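Local coordinates for orotidine 5'-phosphate decarboxylase (Sulfolobus solfataricus, PDB 4DBD), which probably catalyses the decarboxylation of orotidine 5'-monophosphate to UMP, the last step of the de novo pathway, as a homodimeric TIM barrel, at residues A[17-20]-A[21-24]; A[118-121]-A[122-125]; A[126-129]-A[130-134]; A[149-152]-A[153-156]. All coordinates share one frame; numbering follows the deposited sequence.

Contact 1: residues A[17-20]-A[21-24]; sequences QVLK and EMEN
Along helix 16-22 and just beyond it, in the first beta-alpha-beta unit of the TIM barrel, the chain sets Lys20 across Glu23 and Val18 beside Met22. Lys20 bends at both chi2 and chi3, and this curl carries NZ to 2.6 Å from Glu23 OE2. The ammonium arrives on the syn side of the carboxylate, 17° out of its plane, in a salt bridge. Glu23 itself runs extended beyond CG, and its CG passes 3.4 Å from Lys20 O. The same OE2 also accepts a bond from Asp52 N, which ties the pair to the neighbouring loop. On the apolar side, Val18 and the buried Met22 point the same way: CG1 of Val18 lies 3.8 Å from Met22 CE, while CD2 of Leu19, also buried, stays more loosely at 4.4 Å from Met22 SD. In the backbone, Met22 N gives a sound bond to Val18 O, 3.1 Å long and in the carbonyl plane, whereas Glu23 N to Leu19 O, at 2.8 Å, is bent and weak. A salt bridge on one side, whose carboxylate a second donor helps hold in place, thus goes with Leu19 and Met22 laid against Leu8 of strand 6-10.

Contact 2: residues A[118-121]-A[122-125]; sequences GWST and LFAD. With SO4 (sulfate ion), chain C.
The ring of Phe123 carries Ser120 OG over one face, with the hydroxyl oxygen 3.8 Å from CE2; it also stacks with the ring of Phe123 of the second subunit and meets Tyr126 of that subunit edge-to-face. This is the loop leading into helix 124-134 of the TIM barrel, at the dimer interface: Phe123 holds the N-cap position, and a type I turn runs from Thr121 to Ala124. Ser120 makes an ST turn. With OG opposite its own backbone N (chi1 -178°), the hydroxyl reaches forward along the chain to take the N-H of Leu122 at 3.1 Å, in a fairly straight bond of 160°. The same oxygen lies close against Leu122 CG, at 3.2 Å. With the hydroxyl gone, as in an alanine, Leu122 N would probably lose its acceptor and the Phe123 ring be less firmly held on that face. The type I turn is closed more weakly, Ala124 N standing 3.4 Å from Thr121 O. A water bridges the same bend, donating to Ser120 O and accepting from Phe123 N. A sulfate, probably from the crystallisation liquor, is shared with His148 NE2; Thr121 OG1 donates to its O3 at 2.9 Å.

Contact 3: residues A[126-129]-A[130-134]; sequences YIKN and VIREI
Arg132 folds back over Lys128 and Asn129, one turn earlier in helix 124-134, the outer helix between strands 107-113 and 138-141 of the TIM barrel. Its CB starts 3.5 Å from Lys128 O, and CG comes closer to that oxygen, at 3.2 Å. With CG anti to the carbonyl carbon (chi1 -68°) and the chain extended as far as NE, CD still skirts the same carbonyl. The guanidinium then lies flat above Lys128 CB, which sits 3.6 Å from its plane and toward the rim. At the edge NH1 donates a hydrogen bond to Asn129 OD1 at 3.0 Å; OD1 lies in the guanidinium plane, while the donor is tilted 29° from the carbonyl plane. The amine of Lys128 turns instead to Asp155 of the next helix, in a salt bridge modelled too short for its details to be trusted.

On another flank Val130 CG2 comes over the face of the Tyr126 ring, a CH-pi contact 4.0 Å from the centroid. An alanine in place of Tyr126 would likely strip Val130 CG2 of its aromatic cover and take one ring partner from Phe123 of the second subunit. Facing the barrel, Ile131 packs on Leu110 and Ala112 of strand 107-113, and its CD1 lies 3.8 Å from Ile127 CG2.

Contact 4: residues A[149-152]-A[153-156]; sequences ITQY and RRDF
Gln151 O takes the backbone N-H of Asp155 at 2.9 Å, and the side chain of Asp155 is held in turn by Arg154, which grips OD1 twice. Arg154 NE is the strong partner, 2.6 Å from OD1 with a nearly straight N-H, while NH2 reaches the same oxygen only weakly at 3.3 Å. The oxygen lies close to the guanidinium plane, yet NE meets the carboxylate from above, 40° out of its plane. Lys128 is modelled by the less surely placed OD2, so the carboxylate probably balances both positive charges.

The bend of Arg154 at chi3 (78°) brings its guanidinium alongside Gln151, whose CB comes over one face, 3.7 Å from NH2. The Gln151 amide runs almost parallel to it, the planes 9° apart. On the buried flank the rings of Tyr152 and Phe156 lie rim to rim without stacking, CD2 of Tyr152 being 3.8 Å from Phe156 CE2. Phe156 N makes a weak, bent bond to Tyr152 O of 2.8 Å.

Helix 146-155 and the residue after it sit between strand 138-141 and helix 124-134: Tyr152 rests on Ile139 and Val141 of the strand and has a cation-pi partner in Lys128, Phe156 packs on Ile131 of the helix, and Arg153 reaches away to a salt bridge with Asp182, just before strand 183-186.

In the fold
Contacts 2, 3 and 4 form one cluster on the side of the barrel opposite contact 1, whose centre is 32 to 37 Å from theirs. Contacts 2 and 3 share helix 124-134, the first at its N-terminal end and the second along its body; Trp119 CZ2 touches Ile127 CD1 at 3.9 Å between them. Contacts 3 and 4 belong to adjacent helices, joined where Arg132 packs on Phe156. Contacts 1, 3 and 4 each combine buried apolar side chains against strands with charged groups outside, whereas contact 2 lies at the surface, where a hydroxyl and a water hold the turn and Phe123 meets the second subunit. Only contacts 2 and 3 touch that subunit.

Contact 1: residues A[17-20]-A[21-24]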
loop_
_atom_site.group_PDB
_atom_site.type_symbol
_atom_site.label_atom_id
_atom_site.label_comp_id
_atom_site.label_asym_id
_atom_site.label_seq_id
_atom_site.Cartn_x
_atom_site.Cartn_y
_atom_site.Cartn_z
ATOM N N GLN A 17 -21.465 11.014 15.613
ATOM C CA GLN A 17 -22.889 11.294 15.447
ATOM C C GLN A 17 -23.293 11.314 13.972
ATOM O O GLN A 17 -24.325 10.751 13.598
ATOM C CB GLN A 17 -23.279 12.600 16.146
ATOM C CG GLN A 17 -22.929 12.617 17.626
ATOM C CD GLN A 17 -23.484 11.414 18.371
ATOM O OE1 GLN A 17 -24.606 10.972 18.112
ATOM N NE2 GLN A 17 -22.697 10.874 19.302
ATOM N N VAL A 18 -22.470 11.947 13.137
ATOM C CA VAL A 18 -22.695 11.953 11.687
ATOM C C VAL A 18 -22.762 10.537 11.114
ATOM O O VAL A 18 -23.678 10.196 10.358
ATOM C CB VAL A 18 -21.581 12.743 10.953
ATOM C CG1 VAL A 18 -21.660 12.529 9.441
ATOM C CG2 VAL A 18 -21.653 14.221 11.300
ATOM N N LEU A 19 -21.788 9.710 11.481
ATOM C CA LEU A 19 -21.735 8.349 10.962
ATOM C C LEU A 19 -22.974 7.542 11.358
ATOM O O LEU A 19 -23.424 6.685 10.611
ATOM C CB LEU A 19 -20.445 7.651 11.410
ATOM C CG LEU A 19 -19.168 8.365 10.950
ATOM C CD1 LEU A 19 -17.911 7.748 11.565
ATOM C CD2 LEU A 19 -19.077 8.361 9.429
ATOM N N LYS A 20 -23.538 7.832 12.529
ATOM C CA LYS A 20 -24.715 7.093 12.990
ATOM C C LYS A 20 -25.963 7.354 12.146
ATOM O O LYS A 20 -26.800 6.464 11.987
ATOM C CB LYS A 20 -24.987 7.351 14.476
ATOM C CG LYS A 20 -23.975 6.701 15.405
ATOM C CD LYS A 20 -23.967 5.183 15.248
ATOM C CE LYS A 20 -25.276 4.557 15.711
ATOM N NZ LYS A 20 -25.265 3.065 15.612
ATOM N N GLU A 21 -26.088 8.563 11.603
ATOM C CA GLU A 21 -27.173 8.860 10.669
ATOM C C GLU A 21 -26.917 8.208 9.323
ATOM O O GLU A 21 -27.837 7.691 8.678
ATOM C CB GLU A 21 -27.340 10.368 10.473
ATOM C CG GLU A 21 -28.068 11.070 11.612
ATOM C CD GLU A 21 -29.411 10.430 11.940
ATOM O OE1 GLU A 21 -30.335 10.495 11.099
ATOM O OE2 GLU A 21 -29.539 9.854 13.045
ATOM N N MET A 22 -25.659 8.240 8.898
ATOM C CA MET A 22 -25.282 7.657 7.618
ATOM C C MET A 22 -25.422 6.146 7.640
ATOM O O MET A 22 -25.684 5.533 6.610
ATOM C CB MET A 22 -23.846 8.040 7.267
ATOM C CG MET A 22 -23.604 9.532 7.168
ATOM S SD MET A 22 -21.961 9.840 6.484
ATOM C CE MET A 22 -22.167 11.499 5.837
ATOM N N GLU A 23 -25.266 5.549 8.820
ATOM C CA GLU A 23 -25.195 4.096 8.940
ATOM C C GLU A 23 -26.272 3.353 8.139
ATOM O O GLU A 23 -25.974 2.353 7.472
ATOM C CB GLU A 23 -25.209 3.670 10.418
ATOM C CG GLU A 23 -26.562 3.198 10.942
ATOM C CD GLU A 23 -26.536 2.892 12.428
ATOM O OE1 GLU A 23 -27.624 2.769 13.037
ATOM O OE2 GLU A 23 -25.421 2.784 12.986
ATOM N N ASN A 24 -27.511 3.836 8.195
ATOM C CA ASN A 24 -28.607 3.166 7.504
ATOM C C ASN A 24 -28.847 3.752 6.116
ATOM O O ASN A 24 -29.847 3.445 5.460
ATOM C CB ASN A 24 -29.889 3.220 8.339
ATOM C CG ASN A 24 -30.394 4.630 8.533
ATOM O OD1 ASN A 24 -29.624 5.588 8.486
ATOM N ND2 ASN A 24 -31.696 4.768 8.753
#

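Contact 2: residues A[118-121]-A[122-125]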
loop_
_atom_site.group_PDB
_atom_site.type_symbol
_atom_site.label_atom_id
_atom_site.label_comp_id
_atom_site.label_asym_id
_atom_site.label_seq_id
_atom_site.Cartn_x
_atom_site.Cartn_y
_atom_site.Cartn_z
ATOM N N GLY A 118 -2.857 7.580 -15.304
ATOM C CA GLY A 118 -1.592 6.878 -15.305
ATOM C C GLY A 118 -1.720 5.376 -15.113
ATOM O O GLY A 118 -0.755 4.641 -15.306
ATOM N N TRP A 119 -2.909 4.913 -14.737
ATOM C CA TRP A 119 -3.120 3.475 -14.578
ATOM C C TRP A 119 -3.050 2.763 -15.919
ATOM O O TRP A 119 -3.848 3.039 -16.821
ATOM C CB TRP A 119 -4.469 3.174 -13.919
ATOM C CG TRP A 119 -4.704 1.698 -13.733
ATOM C CD1 TRP A 119 -5.427 0.871 -14.541
ATOM C CD2 TRP A 119 -4.192 0.877 -12.676
ATOM N NE1 TRP A 119 -5.409 -0.412 -14.048
ATOM C CE2 TRP A 119 -4.654 -0.433 -12.901
ATOM C CE3 TRP A 119 -3.392 1.132 -11.557
ATOM C CZ2 TRP A 119 -4.340 -1.496 -12.046
ATOM C CZ3 TRP A 119 -3.094 0.083 -10.703
ATOM C CH2 TRP A 119 -3.563 -1.215 -10.955
ATOM N N SER A 120 -2.110 1.830 -16.039
ATOM C CA SER A 120 -1.917 1.098 -17.284
ATOM C C SER A 120 -2.995 0.048 -17.534
ATOM O O SER A 120 -3.381 -0.711 -16.641
ATOM C CB SER A 120 -0.537 0.437 -17.325
ATOM O OG SER A 120 -0.352 -0.228 -18.559
ATOM N N THR A 121 -3.462 0.022 -18.773
ATOM C CA THR A 121 -4.468 -0.917 -19.223
ATOM C C THR A 121 -3.788 -2.207 -19.668
ATOM O O THR A 121 -4.446 -3.221 -19.904
ATOM C CB THR A 121 -5.230 -0.318 -20.427
ATOM O OG1 THR A 121 -6.581 -0.789 -20.441
ATOM C CG2 THR A 121 -4.533 -0.679 -21.746
ATOM N N LEU A 122 -2.465 -2.163 -19.771
ATOM C CA LEU A 122 -1.709 -3.197 -20.479
ATOM C C LEU A 122 -1.737 -4.583 -19.844
ATOM O O LEU A 122 -1.408 -5.574 -20.495
ATOM C CB LEU A 122 -0.259 -2.749 -20.663
ATOM C CG LEU A 122 -0.091 -1.458 -21.462
ATOM C CD1 LEU A 122 1.382 -1.147 -21.688
ATOM C CD2 LEU A 122 -0.839 -1.565 -22.785
ATOM N N PHE A 123 -2.117 -4.664 -18.577
ATOM C CA PHE A 123 -1.995 -5.932 -17.867
ATOM C C PHE A 123 -3.335 -6.435 -17.368
ATOM O O PHE A 123 -3.420 -7.117 -16.342
ATOM C CB PHE A 123 -0.999 -5.775 -16.726
ATOM C CG PHE A 123 0.130 -4.847 -17.058
ATOM C CD1 PHE A 123 0.849 -5.002 -18.235
ATOM C CD2 PHE A 123 0.436 -3.786 -16.226
ATOM C CE1 PHE A 123 1.883 -4.137 -18.559
ATOM C CE2 PHE A 123 1.468 -2.919 -16.543
ATOM C CZ PHE A 123 2.187 -3.094 -17.716
ATOM N N ALA A 124 -4.377 -6.111 -18.124
ATOM C CA ALA A 124 -5.730 -6.546 -17.805
ATOM C C ALA A 124 -5.819 -8.067 -17.729
ATOM O O ALA A 124 -6.485 -8.601 -16.842
ATOM C CB ALA A 124 -6.708 -6.008 -18.833
ATOM N N ASP A 125 -5.153 -8.752 -18.660
ATOM C CA ASP A 125 -5.191 -10.212 -18.744
ATOM C C ASP A 125 -4.520 -10.831 -17.536
ATOM O O ASP A 125 -5.063 -11.748 -16.915
ATOM C CB ASP A 125 -4.513 -10.711 -20.035
ATOM C CG ASP A 125 -5.336 -10.425 -21.278
ATOM O OD1 ASP A 125 -6.562 -10.656 -21.241
ATOM O OD2 ASP A 125 -4.757 -9.966 -22.293
HETATM S S SO4 C . -8.122 3.034 -20.964
HETATM O O1 SO4 C . -9.394 3.446 -20.370
HETATM O O2 SO4 C . -7.022 3.484 -20.110
HETATM O O3 SO4 C . -8.088 1.577 -21.090
HETATM O O4 SO4 C . -7.979 3.635 -22.286
HETATM O O HOH W 1 -3.222 -3.258 -15.824
#

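Contact 3: residues A[126-129]-A[130-134]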
loop_
_atom_site.group_PDB
_atom_site.type_symbol
_atom_site.label_atom_id
_atom_site.label_comp_id
_atom_site.label_asym_id
_atom_site.label_seq_id
_atom_site.Cartn_x
_atom_site.Cartn_y
_atom_site.Cartn_z
ATOM N N TYR A 126 -3.337 -10.335 -17.199
ATOM C CA TYR A 126 -2.652 -10.778 -15.988
ATOM C C TYR A 126 -3.514 -10.558 -14.740
ATOM O O TYR A 126 -3.697 -11.455 -13.926
ATOM C CB TYR A 126 -1.333 -10.034 -15.822
ATOM C CG TYR A 126 -0.578 -10.475 -14.586
ATOM C CD1 TYR A 126 -0.093 -11.774 -14.478
ATOM C CD2 TYR A 126 -0.361 -9.599 -13.524
ATOM C CE1 TYR A 126 0.596 -12.194 -13.358
ATOM C CE2 TYR A 126 0.329 -10.010 -12.394
ATOM C CZ TYR A 126 0.805 -11.308 -12.317
ATOM O OH TYR A 126 1.487 -11.723 -11.201
ATOM N N ILE A 127 -4.034 -9.347 -14.588
ATOM C CA ILE A 127 -4.826 -9.027 -13.410
ATOM C C ILE A 127 -6.086 -9.901 -13.345
ATOM O O ILE A 127 -6.427 -10.426 -12.294
ATOM C CB ILE A 127 -5.136 -7.500 -13.336
ATOM C CG1 ILE A 127 -3.927 -6.778 -12.705
ATOM C CG2 ILE A 127 -6.375 -7.248 -12.503
ATOM C CD1 ILE A 127 -3.853 -5.288 -12.997
ATOM N N LYS A 128 -6.766 -10.079 -14.472
ATOM C CA LYS A 128 -7.926 -10.971 -14.502
ATOM C C LYS A 128 -7.568 -12.391 -14.087
ATOM O O LYS A 128 -8.312 -13.032 -13.340
ATOM C CB LYS A 128 -8.600 -10.945 -15.881
ATOM C CG LYS A 128 -9.340 -9.649 -16.133
ATOM C CD LYS A 128 -10.078 -9.641 -17.474
ATOM C CE LYS A 128 -10.777 -8.304 -17.692
ATOM N NZ LYS A 128 -11.710 -8.345 -18.859
ATOM N N ASN A 129 -6.429 -12.883 -14.559
ATOM C CA ASN A 129 -5.951 -14.196 -14.134
ATOM C C ASN A 129 -5.683 -14.283 -12.637
ATOM O O ASN A 129 -6.032 -15.264 -11.988
ATOM C CB ASN A 129 -4.700 -14.591 -14.910
ATOM C CG ASN A 129 -5.012 -14.959 -16.328
ATOM O OD1 ASN A 129 -6.171 -15.216 -16.660
ATOM N ND2 ASN A 129 -3.992 -14.982 -17.181
ATOM N N VAL A 130 -5.036 -13.265 -12.091
ATOM C CA VAL A 130 -4.845 -13.210 -10.647
ATOM C C VAL A 130 -6.194 -13.289 -9.944
ATOM O O VAL A 130 -6.366 -14.039 -8.975
ATOM C CB VAL A 130 -4.085 -11.943 -10.232
ATOM C CG1 VAL A 130 -4.085 -11.805 -8.735
ATOM C CG2 VAL A 130 -2.661 -11.990 -10.770
ATOM N N ILE A 131 -7.162 -12.511 -10.422
ATOM C CA ILE A 131 -8.477 -12.504 -9.785
ATOM C C ILE A 131 -9.140 -13.875 -9.885
ATOM O O ILE A 131 -9.751 -14.353 -8.933
ATOM C CB ILE A 131 -9.387 -11.398 -10.373
ATOM C CG1 ILE A 131 -8.825 -10.024 -9.992
ATOM C CG2 ILE A 131 -10.811 -11.553 -9.882
ATOM C CD1 ILE A 131 -9.421 -8.858 -10.785
ATOM N N ARG A 132 -9.010 -14.513 -11.042
ATOM C CA ARG A 132 -9.547 -15.865 -11.213
ATOM C C ARG A 132 -8.941 -16.908 -10.267
ATOM O O ARG A 132 -9.660 -17.744 -9.725
ATOM C CB ARG A 132 -9.400 -16.311 -12.666
ATOM C CG ARG A 132 -10.272 -15.532 -13.613
ATOM C CD ARG A 132 -9.832 -15.755 -15.047
ATOM N NE ARG A 132 -10.676 -15.026 -15.981
ATOM C CZ ARG A 132 -10.217 -14.344 -17.024
ATOM N NH1 ARG A 132 -8.914 -14.309 -17.280
ATOM N NH2 ARG A 132 -11.063 -13.705 -17.815
ATOM N N GLU A 133 -7.627 -16.859 -10.061
ATOM C CA GLU A 133 -6.976 -17.796 -9.140
ATOM C C GLU A 133 -7.403 -17.580 -7.690
ATOM O O GLU A 133 -7.658 -18.533 -6.960
ATOM C CB GLU A 133 -5.454 -17.693 -9.233
ATOM C CG GLU A 133 -4.851 -18.327 -10.465
ATOM C CD GLU A 133 -3.338 -18.242 -10.467
ATOM O OE1 GLU A 133 -2.760 -17.948 -9.396
ATOM O OE2 GLU A 133 -2.725 -18.458 -11.537
ATOM N N ILE A 134 -7.474 -16.319 -7.278
ATOM C CA ILE A 134 -7.722 -15.966 -5.883
ATOM C C ILE A 134 -9.196 -16.055 -5.514
ATOM O O ILE A 134 -9.538 -16.465 -4.408
ATOM C CB ILE A 134 -7.181 -14.549 -5.565
ATOM C CG1 ILE A 134 -5.651 -14.549 -5.630
ATOM C CG2 ILE A 134 -7.660 -14.065 -4.195
ATOM C CD1 ILE A 134 -4.981 -15.262 -4.454
#

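Contact 4: residues A[149-152]-A[153-156]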
loop_
_atom_site.group_PDB
_atom_site.type_symbol
_atom_site.label_atom_id
_atom_site.label_comp_id
_atom_site.label_asym_id
_atom_site.label_seq_id
_atom_site.Cartn_x
_atom_site.Cartn_y
_atom_site.Cartn_z
ATOM N N ILE A 149 -15.787 -1.394 -16.227
ATOM C CA ILE A 149 -16.793 -1.866 -15.279
ATOM C C ILE A 149 -17.729 -2.866 -15.945
ATOM O O ILE A 149 -17.995 -3.943 -15.406
ATOM C CB ILE A 149 -17.629 -0.693 -14.709
ATOM C CG1 ILE A 149 -16.741 0.238 -13.890
ATOM C CG2 ILE A 149 -18.778 -1.203 -13.853
ATOM C CD1 ILE A 149 -17.478 1.452 -13.326
ATOM N N THR A 150 -18.240 -2.512 -17.123
ATOM C CA THR A 150 -19.185 -3.404 -17.788
ATOM C C THR A 150 -18.505 -4.730 -18.146
ATOM O O THR A 150 -19.062 -5.811 -17.927
ATOM C CB THR A 150 -19.773 -2.763 -19.043
ATOM O OG1 THR A 150 -20.243 -1.442 -18.727
ATOM C CG2 THR A 150 -20.925 -3.613 -19.558
ATOM N N GLN A 151 -17.288 -4.635 -18.664
ATOM C CA GLN A 151 -16.511 -5.806 -19.051
ATOM C C GLN A 151 -16.141 -6.666 -17.855
ATOM O O GLN A 151 -16.252 -7.885 -17.913
ATOM C CB GLN A 151 -15.263 -5.378 -19.825
ATOM C CG GLN A 151 -15.610 -4.797 -21.194
ATOM C CD GLN A 151 -14.603 -3.785 -21.690
ATOM O OE1 GLN A 151 -13.505 -3.655 -21.140
ATOM N NE2 GLN A 151 -14.975 -3.045 -22.737
ATOM N N TYR A 152 -15.706 -6.051 -16.763
ATOM C CA TYR A 152 -15.479 -6.847 -15.562
ATOM C C TYR A 152 -16.770 -7.492 -15.056
ATOM O O TYR A 152 -16.748 -8.614 -14.559
ATOM C CB TYR A 152 -14.761 -6.050 -14.459
ATOM C CG TYR A 152 -13.258 -6.105 -14.607
ATOM C CD1 TYR A 152 -12.598 -5.258 -15.478
ATOM C CD2 TYR A 152 -12.505 -7.036 -13.900
ATOM C CE1 TYR A 152 -11.225 -5.313 -15.631
ATOM C CE2 TYR A 152 -11.128 -7.100 -14.050
ATOM C CZ TYR A 152 -10.500 -6.233 -14.915
ATOM O OH TYR A 152 -9.129 -6.292 -15.081
ATOM N N ARG A 153 -17.896 -6.803 -15.207
ATOM C CA ARG A 153 -19.175 -7.378 -14.789
ATOM C C ARG A 153 -19.494 -8.607 -15.638
ATOM O O ARG A 153 -20.017 -9.601 -15.138
ATOM C CB ARG A 153 -20.301 -6.349 -14.880
ATOM C CG ARG A 153 -21.699 -6.944 -14.727
ATOM C CD ARG A 153 -21.829 -7.745 -13.444
ATOM N NE ARG A 153 -21.746 -6.879 -12.276
ATOM C CZ ARG A 153 -21.320 -7.269 -11.079
ATOM N NH1 ARG A 153 -20.921 -8.519 -10.881
ATOM N NH2 ARG A 153 -21.281 -6.396 -10.085
ATOM N N ARG A 154 -19.178 -8.518 -16.925
ATOM C CA ARG A 154 -19.342 -9.634 -17.854
ATOM C C ARG A 154 -18.434 -10.798 -17.465
ATOM O O ARG A 154 -18.867 -11.952 -17.428
ATOM C CB ARG A 154 -19.007 -9.174 -19.280
ATOM C CG ARG A 154 -18.645 -10.309 -20.240
ATOM C CD ARG A 154 -17.886 -9.799 -21.462
ATOM N NE ARG A 154 -16.476 -9.513 -21.186
ATOM C CZ ARG A 154 -15.727 -8.694 -21.921
ATOM N NH1 ARG A 154 -16.264 -8.073 -22.967
ATOM N NH2 ARG A 154 -14.449 -8.485 -21.611
ATOM N N ASP A 155 -17.172 -10.482 -17.180
ATOM C CA ASP A 155 -16.160 -11.497 -16.901
ATOM C C ASP A 155 -16.312 -12.119 -15.517
ATOM O O ASP A 155 -15.834 -13.217 -15.270
ATOM C CB ASP A 155 -14.755 -10.902 -17.034
ATOM C CG ASP A 155 -14.440 -10.442 -18.447
ATOM O OD1 ASP A 155 -15.147 -10.851 -19.402
ATOM O OD2 ASP A 155 -13.470 -9.665 -18.602
ATOM N N PHE A 156 -16.973 -11.410 -14.613
ATOM C CA PHE A 156 -17.099 -11.865 -13.234
ATOM C C PHE A 156 -18.511 -11.597 -12.719
ATOM O O PHE A 156 -18.721 -10.765 -11.839
ATOM C CB PHE A 156 -16.028 -11.197 -12.349
ATOM C CG PHE A 156 -14.607 -11.453 -12.812
ATOM C CD1 PHE A 156 -13.914 -12.587 -12.393
ATOM C CD2 PHE A 156 -13.965 -10.567 -13.665
ATOM C CE1 PHE A 156 -12.615 -12.829 -12.823
ATOM C CE2 PHE A 156 -12.661 -10.802 -14.103
ATOM C CZ PHE A 156 -11.986 -11.941 -13.684
#